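Local coordinates for protein leucyl-trna synthetase (Plasmodium knowlesi, PDB 5FOF) that probably hydrolyses mischarged tRNA(Leu) as the editing domain of the cytosolic enzyme joining leucine to its tRNA, whose P. falciparum counterpart is targeted by anti-malarial benzoxaboroles, at residues 94-99 with 222-227; 230-235 with 245-250; 269-274 with 278-283. One frame throughout, in Å; residues are numbered along the deposited sequence.

Contact 1: residues 94-99 with 222-227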
loop_
_atom_site.group_PDB
_atom_site.type_symbol
_atom_site.label_atom_id
_atom_site.label_comp_id
_atom_site.label_asym_id
_atom_site.label_seq_id
_atom_site.Cartn_x
_atom_site.Cartn_y
_atom_site.Cartn_z
ATOM N N TYR A 94 6.381 -7.225 3.821
ATOM C CA TYR A 94 5.128 -6.937 4.565
ATOM C C TYR A 94 4.340 -5.814 3.919
ATOM O O TYR A 94 4.695 -5.347 2.856
ATOM C CB TYR A 94 5.433 -6.614 6.037
ATOM C CG TYR A 94 6.022 -7.789 6.761
ATOM C CD1 TYR A 94 7.390 -8.005 6.776
ATOM C CD2 TYR A 94 5.202 -8.710 7.386
ATOM C CE1 TYR A 94 7.920 -9.105 7.407
ATOM C CE2 TYR A 94 5.723 -9.809 8.021
ATOM C CZ TYR A 94 7.076 -10.002 8.024
ATOM O OH TYR A 94 7.584 -11.095 8.651
ATOM N N THR A 95 3.245 -5.411 4.547
ATOM C CA THR A 95 2.510 -4.203 4.158
ATOM C C THR A 95 2.139 -3.400 5.408
ATOM O O THR A 95 1.639 -3.973 6.382
ATOM C CB THR A 95 1.247 -4.582 3.372
ATOM O OG1 THR A 95 1.651 -5.164 2.144
ATOM C CG2 THR A 95 0.396 -3.369 3.074
ATOM N N PHE A 96 2.362 -2.083 5.370
ATOM C CA PHE A 96 2.185 -1.253 6.558
ATOM C C PHE A 96 0.912 -0.435 6.488
ATOM O O PHE A 96 0.590 0.153 5.455
ATOM C CB PHE A 96 3.363 -0.292 6.749
ATOM C CG PHE A 96 4.646 -0.937 7.235
ATOM C CD1 PHE A 96 4.655 -1.821 8.319
ATOM C CD2 PHE A 96 5.864 -0.581 6.653
ATOM C CE1 PHE A 96 5.832 -2.387 8.772
ATOM C CE2 PHE A 96 7.048 -1.140 7.095
ATOM C CZ PHE A 96 7.027 -2.048 8.164
ATOM N N VAL A 97 0.202 -0.418 7.606
ATOM C CA VAL A 97 -0.892 0.509 7.870
ATOM C C VAL A 97 -0.636 1.225 9.212
ATOM O O VAL A 97 0.220 0.812 10.005
ATOM C CB VAL A 97 -2.246 -0.204 7.901
ATOM C CG1 VAL A 97 -2.547 -0.805 6.543
ATOM C CG2 VAL A 97 -2.298 -1.276 8.984
ATOM N N ASN A 98 -1.350 2.324 9.436
ATOM C CA ASN A 98 -1.300 3.029 10.704
ATOM C C ASN A 98 -2.389 2.430 11.574
ATOM O O ASN A 98 -3.566 2.512 11.225
ATOM C CB ASN A 98 -1.506 4.547 10.509
ATOM C CG ASN A 98 -1.214 5.359 11.786
ATOM O OD1 ASN A 98 -1.470 4.910 12.908
ATOM N ND2 ASN A 98 -0.686 6.560 11.611
ATOM N N PRO A 99 -2.017 1.835 12.717
ATOM C CA PRO A 99 -3.030 1.138 13.529
ATOM C C PRO A 99 -4.019 2.053 14.253
ATOM O O PRO A 99 -5.157 1.657 14.493
ATOM C CB PRO A 99 -2.198 0.354 14.527
ATOM C CG PRO A 99 -0.937 1.129 14.646
ATOM C CD PRO A 99 -0.675 1.729 13.306
ATOM N N TYR A 222 13.149 -1.221 7.509
ATOM C CA TYR A 222 14.040 -2.049 8.360
ATOM C C TYR A 222 13.902 -1.736 9.861
ATOM O O TYR A 222 13.963 -2.640 10.692
ATOM C CB TYR A 222 15.514 -1.877 7.948
ATOM C CG TYR A 222 16.494 -2.823 8.630
ATOM C CD1 TYR A 222 17.083 -2.500 9.851
ATOM C CD2 TYR A 222 16.862 -4.027 8.033
ATOM C CE1 TYR A 222 17.987 -3.361 10.469
ATOM C CE2 TYR A 222 17.761 -4.889 8.641
ATOM C CZ TYR A 222 18.321 -4.556 9.858
ATOM O OH TYR A 222 19.220 -5.418 10.443
ATOM N N ALA A 223 13.746 -0.457 10.186
ATOM C CA ALA A 223 13.701 0.008 11.563
ATOM C C ALA A 223 12.385 -0.354 12.216
ATOM O O ALA A 223 12.343 -0.645 13.398
ATOM C CB ALA A 223 13.897 1.521 11.610
ATOM N N CYS A 224 11.306 -0.305 11.446
ATOM C CA CYS A 224 9.998 -0.669 11.961
ATOM C C CYS A 224 9.936 -2.167 12.253
ATOM O O CYS A 224 9.391 -2.570 13.279
ATOM C CB CYS A 224 8.909 -0.271 10.981
ATOM S SG CYS A 224 7.258 -0.442 11.661
ATOM N N LEU A 225 10.490 -2.971 11.347
ATOM C CA LEU A 225 10.614 -4.417 11.546
ATOM C C LEU A 225 11.444 -4.808 12.775
ATOM O O LEU A 225 11.059 -5.712 13.512
ATOM C CB LEU A 225 11.197 -5.105 10.302
ATOM C CG LEU A 225 10.204 -5.774 9.348
ATOM C CD1 LEU A 225 10.958 -6.386 8.178
ATOM C CD2 LEU A 225 9.379 -6.848 10.063
ATOM N N GLN A 226 12.576 -4.131 12.980
ATOM C CA GLN A 226 13.454 -4.376 14.148
ATOM C C GLN A 226 12.728 -4.156 15.461
ATOM O O GLN A 226 12.755 -5.009 16.345
ATOM C CB GLN A 226 14.695 -3.482 14.098
ATOM C CG GLN A 226 15.743 -3.932 13.084
ATOM C CD GLN A 226 16.427 -5.245 13.446
ATOM O OE1 GLN A 226 16.351 -5.722 14.581
ATOM N NE2 GLN A 226 17.104 -5.830 12.475
ATOM N N ASP A 227 12.071 -3.011 15.577
ATOM C CA ASP A 227 11.241 -2.722 16.740
ATOM C C ASP A 227 10.218 -3.815 16.990
ATOM O O ASP A 227 10.067 -4.252 18.118
ATOM C CB ASP A 227 10.526 -1.364 16.607
ATOM C CG ASP A 227 11.431 -0.190 16.920
ATOM O OD1 ASP A 227 12.653 -0.281 16.677
ATOM O OD2 ASP A 227 10.902 0.834 17.397
#
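L225 and C224, neighbours on helix 219-230, meet two aromatic rings of strand 94-97, L225 at Y94 and C224 at F96. Y94 and F96 are two apart on the strand, so both rings rise from the same side of it, towards the helix.

The side chain of L225 can be followed outwards. CB points neither at the strand nor away from it, and the methyls make the approach. CG carries the chain on towards Y94, and both methyls then meet the CD1-CE1 side of the Y94 ring. L225 CD2 is the nearer, 3.8 Å from Y94 CE1 and 4.0 Å from Y94 CD1. L225 CD1 lies 4.1 Å from Y94 CE1. The methyls approach the ring obliquely, and the two side chains cross at about a right angle.

C224 works differently. Its SG is anti to the backbone N (chi1 -171°) and approaches F96 obliquely, with C224 SG 4.3 Å from the centroid of the F96 ring and 36° off the ring normal. This is a sulfur-aromatic contact. C224 SG is 3.8 Å from F96 CE1, while C224 CB sits 3.8 Å from F96 CZ. The far end of the F96 ring thus meets both atoms of the cysteine side chain.

Y94 has a polar end as well. Its OH hydrogen-bonds to F245 O and N248 N in the loop beyond helix 232-238, so the ring is held at its tip while its flank takes the leucine. The strand is hydrogen-bonded to strands 194-198 and 211-213 on its two sides.

Helix 219-230 packs on the mixed sheet of the editing domain through these two contacts, one aliphatic-to-ring and one sulfur-to-ring. All four residues are buried, and the tyrosine hydroxyl is satisfied outside the interface.

Contact 2: residues 230-235 with 245-250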
loop_
_atom_site.group_PDB
_atom_site.type_symbol
_atom_site.label_atom_id
_atom_site.label_comp_id
_atom_site.label_asym_id
_atom_site.label_seq_id
_atom_site.Cartn_x
_atom_site.Cartn_y
_atom_site.Cartn_z
ATOM N N ARG A 230 12.144 -7.002 18.050
ATOM C CA ARG A 230 12.586 -6.669 19.419
ATOM C C ARG A 230 11.472 -6.767 20.482
ATOM O O ARG A 230 11.758 -7.093 21.626
ATOM C CB ARG A 230 13.210 -5.265 19.453
ATOM C CG ARG A 230 13.872 -4.876 20.773
ATOM C CD ARG A 230 14.573 -3.518 20.700
ATOM N NE ARG A 230 13.669 -2.369 20.854
ATOM C CZ ARG A 230 13.131 -1.946 22.009
ATOM N NH1 ARG A 230 13.361 -2.573 23.168
ATOM N NH2 ARG A 230 12.334 -0.881 22.008
ATOM N N LYS A 231 10.220 -6.490 20.109
ATOM C CA LYS A 231 9.066 -6.659 21.004
ATOM C C LYS A 231 8.027 -7.657 20.442
ATOM O O LYS A 231 6.813 -7.398 20.507
ATOM C CB LYS A 231 8.383 -5.312 21.268
ATOM C CG LYS A 231 9.293 -4.104 21.454
ATOM C CD LYS A 231 8.500 -2.824 21.205
ATOM C CE LYS A 231 9.313 -1.563 21.438
ATOM N NZ LYS A 231 8.448 -0.348 21.405
ATOM N N GLN A 232 8.495 -8.792 19.907
ATOM C CA GLN A 232 7.617 -9.919 19.546
ATOM C C GLN A 232 6.451 -9.984 20.520
ATOM O O GLN A 232 5.295 -9.913 20.118
ATOM C CB GLN A 232 8.384 -11.255 19.606
ATOM C CG GLN A 232 9.231 -11.582 18.369
ATOM C CD GLN A 232 10.552 -12.322 18.675
ATOM O OE1 GLN A 232 10.704 -12.986 19.711
ATOM N NE2 GLN A 232 11.508 -12.220 17.749
ATOM N N ALA A 233 6.784 -10.066 21.809
ATOM C CA ALA A 233 5.811 -10.308 22.875
ATOM C C ALA A 233 4.667 -9.290 22.922
ATOM O O ALA A 233 3.489 -9.666 22.934
ATOM C CB ALA A 233 6.528 -10.349 24.217
ATOM N N TYR A 234 5.034 -8.010 22.945
ATOM C CA TYR A 234 4.074 -6.897 23.005
ATOM C C TYR A 234 3.113 -6.870 21.802
ATOM O O TYR A 234 1.885 -6.825 21.954
ATOM C CB TYR A 234 4.830 -5.556 23.108
ATOM C CG TYR A 234 3.957 -4.341 22.852
ATOM C CD1 TYR A 234 2.907 -4.014 23.721
ATOM C CD2 TYR A 234 4.156 -3.538 21.726
ATOM C CE1 TYR A 234 2.090 -2.919 23.480
ATOM C CE2 TYR A 234 3.345 -2.437 21.481
ATOM C CZ TYR A 234 2.316 -2.131 22.359
ATOM O OH TYR A 234 1.516 -1.039 22.113
ATOM N N TYR A 235 3.684 -6.893 20.608
ATOM C CA TYR A 235 2.888 -6.830 19.390
ATOM C C TYR A 235 1.938 -8.039 19.229
ATOM O O TYR A 235 0.871 -7.904 18.620
ATOM C CB TYR A 235 3.792 -6.658 18.157
ATOM C CG TYR A 235 4.257 -5.236 17.911
ATOM C CD1 TYR A 235 3.393 -4.284 17.361
ATOM C CD2 TYR A 235 5.559 -4.841 18.200
ATOM C CE1 TYR A 235 3.806 -2.982 17.115
ATOM C CE2 TYR A 235 5.979 -3.532 17.966
ATOM C CZ TYR A 235 5.098 -2.609 17.422
ATOM O OH TYR A 235 5.513 -1.318 17.166
ATOM N N PHE A 245 5.391 -15.270 12.093
ATOM C CA PHE A 245 5.050 -14.409 10.953
ATOM C C PHE A 245 5.957 -13.185 10.765
ATOM O O PHE A 245 5.782 -12.443 9.802
ATOM C CB PHE A 245 3.605 -13.920 11.069
ATOM C CG PHE A 245 2.565 -15.019 11.106
ATOM C CD1 PHE A 245 2.832 -16.327 10.659
ATOM C CD2 PHE A 245 1.270 -14.718 11.554
ATOM C CE1 PHE A 245 1.844 -17.304 10.698
ATOM C CE2 PHE A 245 0.281 -15.692 11.591
ATOM C CZ PHE A 245 0.567 -16.986 11.163
ATOM N N LEU A 246 6.931 -12.992 11.651
ATOM C CA LEU A 246 7.639 -11.727 11.773
ATOM C C LEU A 246 9.076 -11.828 11.338
ATOM O O LEU A 246 9.892 -11.001 11.759
ATOM C CB LEU A 246 7.636 -11.270 13.229
ATOM C CG LEU A 246 6.267 -11.195 13.873
ATOM C CD1 LEU A 246 6.411 -10.927 15.365
ATOM C CD2 LEU A 246 5.417 -10.132 13.189
ATOM N N HIS A 247 9.416 -12.818 10.510
ATOM C CA HIS A 247 10.817 -12.985 10.117
ATOM C C HIS A 247 11.032 -13.227 8.624
ATOM O O HIS A 247 12.072 -13.757 8.227
ATOM C CB HIS A 247 11.463 -14.056 10.999
ATOM C CG HIS A 247 11.474 -13.689 12.450
ATOM N ND1 HIS A 247 10.429 -13.993 13.302
ATOM C CD2 HIS A 247 12.384 -13.015 13.196
ATOM C CE1 HIS A 247 10.708 -13.543 14.514
ATOM N NE2 HIS A 247 11.888 -12.946 14.477
ATOM N N ASN A 248 10.096 -12.752 7.805
ATOM C CA ASN A 248 10.204 -12.898 6.357
ATOM C C ASN A 248 11.413 -12.155 5.799
ATOM O O ASN A 248 11.733 -11.037 6.236
ATOM C CB ASN A 248 8.963 -12.377 5.640
ATOM C CG ASN A 248 7.691 -13.048 6.106
ATOM O OD1 ASN A 248 7.733 -14.123 6.712
ATOM N ND2 ASN A 248 6.545 -12.402 5.839
ATOM N N GLU A 249 12.076 -12.818 4.844
ATOM C CA GLU A 249 13.161 -12.249 4.044
ATOM C C GLU A 249 12.563 -11.168 3.154
ATOM O O GLU A 249 11.399 -11.251 2.778
ATOM C CB GLU A 249 13.804 -13.341 3.151
ATOM C CG GLU A 249 15.105 -12.936 2.423
ATOM C CD GLU A 249 15.211 -13.369 0.944
ATOM O OE1 GLU A 249 14.407 -14.207 0.473
ATOM O OE2 GLU A 249 16.122 -12.867 0.235
ATOM N N SER A 250 13.368 -10.159 2.850
ATOM C CA SER A 250 13.067 -9.176 1.834
ATOM C C SER A 250 14.224 -9.211 0.858
ATOM O O SER A 250 15.336 -8.847 1.214
ATOM C CB SER A 250 12.970 -7.787 2.475
ATOM O OG SER A 250 12.909 -6.748 1.511
#
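The loop that follows helix 232-238 folds back here beside the start of that same helix. Q232 is the residue on the helix side that meets it, with L246 and H247 on the loop side.

The Q232 side chain has two parts with different partners. Q232 CG packs on L246 CD1 at 4.2 Å. Its amide goes on to H247, because the chain bends at chi2 (145°). Q232 NE2 comes to the edge of the imidazole, near the ring plane, 3.4 Å from H247 NE2 and 3.6 Å from H247 CE1. The amide and ring planes are turned 64° apart.

L246 is buried. It also touches I228 of helix 219-230 and L197 of strand 194-198, and its O accepts a hydrogen bond from R229 NE. H247 is exposed, and its ND1 makes a weak hydrogen bond to D243 O. The contact thus has a leucine on its inner side and a polar rim of glutamine and histidine on its outer side.

The arrangement is that of a loop after a short helix running back past the helix's N-terminal part, with one apolar residue turned inwards and polar ones at the surface.

Contact 3: residues 269-274 with 278-283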
loop_
_atom_site.group_PDB
_atom_site.type_symbol
_atom_site.label_atom_id
_atom_site.label_comp_id
_atom_site.label_asym_id
_atom_site.label_seq_id
_atom_site.Cartn_x
_atom_site.Cartn_y
_atom_site.Cartn_z
ATOM N N GLU A 269 22.264 1.077 10.576
ATOM C CA GLU A 269 23.375 0.793 11.496
ATOM C C GLU A 269 24.379 1.941 11.552
ATOM O O GLU A 269 24.770 2.353 12.637
ATOM C CB GLU A 269 24.100 -0.499 11.104
ATOM C CG GLU A 269 23.300 -1.771 11.349
ATOM C CD GLU A 269 24.060 -3.036 10.976
ATOM O OE1 GLU A 269 25.245 -2.960 10.583
ATOM O OE2 GLU A 269 23.467 -4.123 11.078
ATOM N N MET A 270 24.780 2.440 10.385
ATOM C CA MET A 270 25.759 3.535 10.262
ATOM C C MET A 270 25.264 4.880 10.820
ATOM O O MET A 270 26.080 5.721 11.187
ATOM C CB MET A 270 26.176 3.723 8.791
ATOM C CG MET A 270 27.464 4.507 8.552
ATOM S SD MET A 270 27.459 5.496 7.032
ATOM C CE MET A 270 26.320 6.824 7.431
ATOM N N GLU A 271 23.949 5.093 10.871
ATOM C CA GLU A 271 23.369 6.279 11.518
ATOM C C GLU A 271 22.750 5.942 12.898
ATOM O O GLU A 271 21.878 6.670 13.391
ATOM C CB GLU A 271 22.333 6.925 10.585
ATOM C CG GLU A 271 22.882 7.361 9.224
ATOM C CD GLU A 271 23.524 8.752 9.206
ATOM O OE1 GLU A 271 23.384 9.525 10.184
ATOM O OE2 GLU A 271 24.164 9.083 8.180
ATOM N N LYS A 272 23.207 4.840 13.506
ATOM C CA LYS A 272 22.803 4.383 14.857
ATOM C C LYS A 272 21.355 4.700 15.240
ATOM O O LYS A 272 21.076 5.320 16.268
ATOM C CB LYS A 272 23.787 4.904 15.914
ATOM C CG LYS A 272 25.238 4.795 15.469
ATOM C CD LYS A 272 26.215 4.755 16.626
ATOM C CE LYS A 272 27.644 4.798 16.109
ATOM N NZ LYS A 272 28.531 3.930 16.924
ATOM N N ILE A 273 20.443 4.254 14.387
ATOM C CA ILE A 273 19.013 4.385 14.623
ATOM C C ILE A 273 18.648 3.333 15.676
ATOM O O ILE A 273 19.133 2.201 15.614
ATOM C CB ILE A 273 18.183 4.171 13.324
ATOM C CG1 ILE A 273 18.614 5.125 12.184
ATOM C CG2 ILE A 273 16.693 4.332 13.601
ATOM C CD1 ILE A 273 18.177 6.571 12.350
ATOM N N SER A 274 17.839 3.736 16.654
ATOM C CA SER A 274 17.405 2.878 17.766
ATOM C C SER A 274 15.909 2.553 17.737
ATOM O O SER A 274 15.438 1.728 18.537
ATOM C CB SER A 274 17.702 3.575 19.103
ATOM O OG SER A 274 19.078 3.886 19.237
ATOM N N ASP A 278 12.738 7.438 16.012
ATOM C CA ASP A 278 13.907 8.318 16.016
ATOM C C ASP A 278 13.675 9.484 15.057
ATOM O O ASP A 278 13.563 9.287 13.840
ATOM C CB ASP A 278 15.182 7.582 15.570
ATOM C CG ASP A 278 15.969 6.970 16.730
ATOM O OD1 ASP A 278 15.356 6.447 17.688
ATOM O OD2 ASP A 278 17.227 6.989 16.653
ATOM N N ALA A 279 13.599 10.692 15.610
ATOM C CA ALA A 279 13.428 11.900 14.809
ATOM C C ALA A 279 14.545 12.075 13.781
ATOM O O ALA A 279 14.328 12.690 12.743
ATOM C CB ALA A 279 13.337 13.116 15.713
ATOM N N LYS A 280 15.727 11.527 14.083
ATOM C CA LYS A 280 16.873 11.486 13.157
ATOM C C LYS A 280 16.583 10.776 11.823
ATOM O O LYS A 280 17.186 11.095 10.786
ATOM C CB LYS A 280 18.046 10.789 13.860
ATOM C CG LYS A 280 19.365 10.797 13.112
ATOM C CD LYS A 280 20.395 9.963 13.854
ATOM C CE LYS A 280 21.767 10.079 13.202
ATOM N NZ LYS A 280 22.854 9.494 14.043
ATOM N N LEU A 281 15.679 9.800 11.861
ATOM C CA LEU A 281 15.404 8.946 10.705
ATOM C C LEU A 281 14.883 9.701 9.490
ATOM O O LEU A 281 15.216 9.340 8.369
ATOM C CB LEU A 281 14.416 7.842 11.096
ATOM C CG LEU A 281 14.134 6.669 10.141
ATOM C CD1 LEU A 281 15.379 6.160 9.425
ATOM C CD2 LEU A 281 13.477 5.541 10.928
ATOM N N GLN A 282 14.097 10.755 9.713
ATOM C CA GLN A 282 13.464 11.501 8.613
ATOM C C GLN A 282 14.469 11.909 7.531
ATOM O O GLN A 282 14.183 11.752 6.339
ATOM C CB GLN A 282 12.716 12.739 9.135
ATOM C CG GLN A 282 11.786 13.409 8.112
ATOM C CD GLN A 282 10.573 12.560 7.726
ATOM O OE1 GLN A 282 10.198 12.498 6.553
ATOM N NE2 GLN A 282 9.949 11.916 8.714
ATOM N N LYS A 283 15.637 12.400 7.965
ATOM C CA LYS A 283 16.744 12.784 7.059
ATOM C C LYS A 283 17.585 11.611 6.510
ATOM O O LYS A 283 18.152 11.703 5.406
ATOM C CB LYS A 283 17.667 13.838 7.722
ATOM C CG LYS A 283 17.264 15.285 7.448
ATOM C CD LYS A 283 17.589 15.699 6.012
ATOM C CE LYS A 283 17.019 17.064 5.662
ATOM N NZ LYS A 283 17.874 18.162 6.184
#
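I273 and L281 form the packed part of this contact, between the end of helix 263-270 and the start of helix 281-295. I273 CD1 lies 4.0 Å from L281 CA and 4.1 Å from L281 CD1, and the two side chains cross at about a right angle. I273 also touches V284 of helix 281-295, and L281 touches A223 of helix 219-230. Both I273 and L281 are buried.

Beside them D278 turns its carboxylate to the backbone of S274. D278 OD2 accepts a weak but nearly straight hydrogen bond from S274 N, 3.3 Å long, with an angle of 167° at the hydrogen. The I273 CG2 methyl lies 4.1 Å from D278 CB.

The solvent side is looser and polar. With CG trans to its own N (chi1 -173°), the extended chain of K280 brings NZ to E271. K280 NZ donates to E271 O at 3.1 Å, from well above the carbonyl plane. The E271 carboxylate adds a long salt bridge, E271 OE1 to K280 NZ 3.9 Å.

K272, with positive phi, is the C-prime residue of a Schellman motif that ends helix 263-270. The whole is a short loop joining two helices, closed by an apolar pair and bridged by a lysine, with the Schellman motif ending the first helix and a type I turn from D278 to L281 leading into the second.

The contacts follow one another along the chain without nesting, and all lie around helix 219-230. Contact 1 joins that helix to the sheet through strand 94-97. Contact 2 brings the following loop against helix 232-238, with its centre about 9 Å from that of contact 1. They touch through Y94 of contact 1, whose hydroxyl meets the backbone of 245-250. Contact 3 joins helices 263-270 and 281-295 and is the farthest of the three from the centre of the chain. Its centre is about 15 Å from that of contact 1 and about 20 Å from that of contact 2. It touches contact 1, where A223 CB meets L281 CD2, but not contact 2.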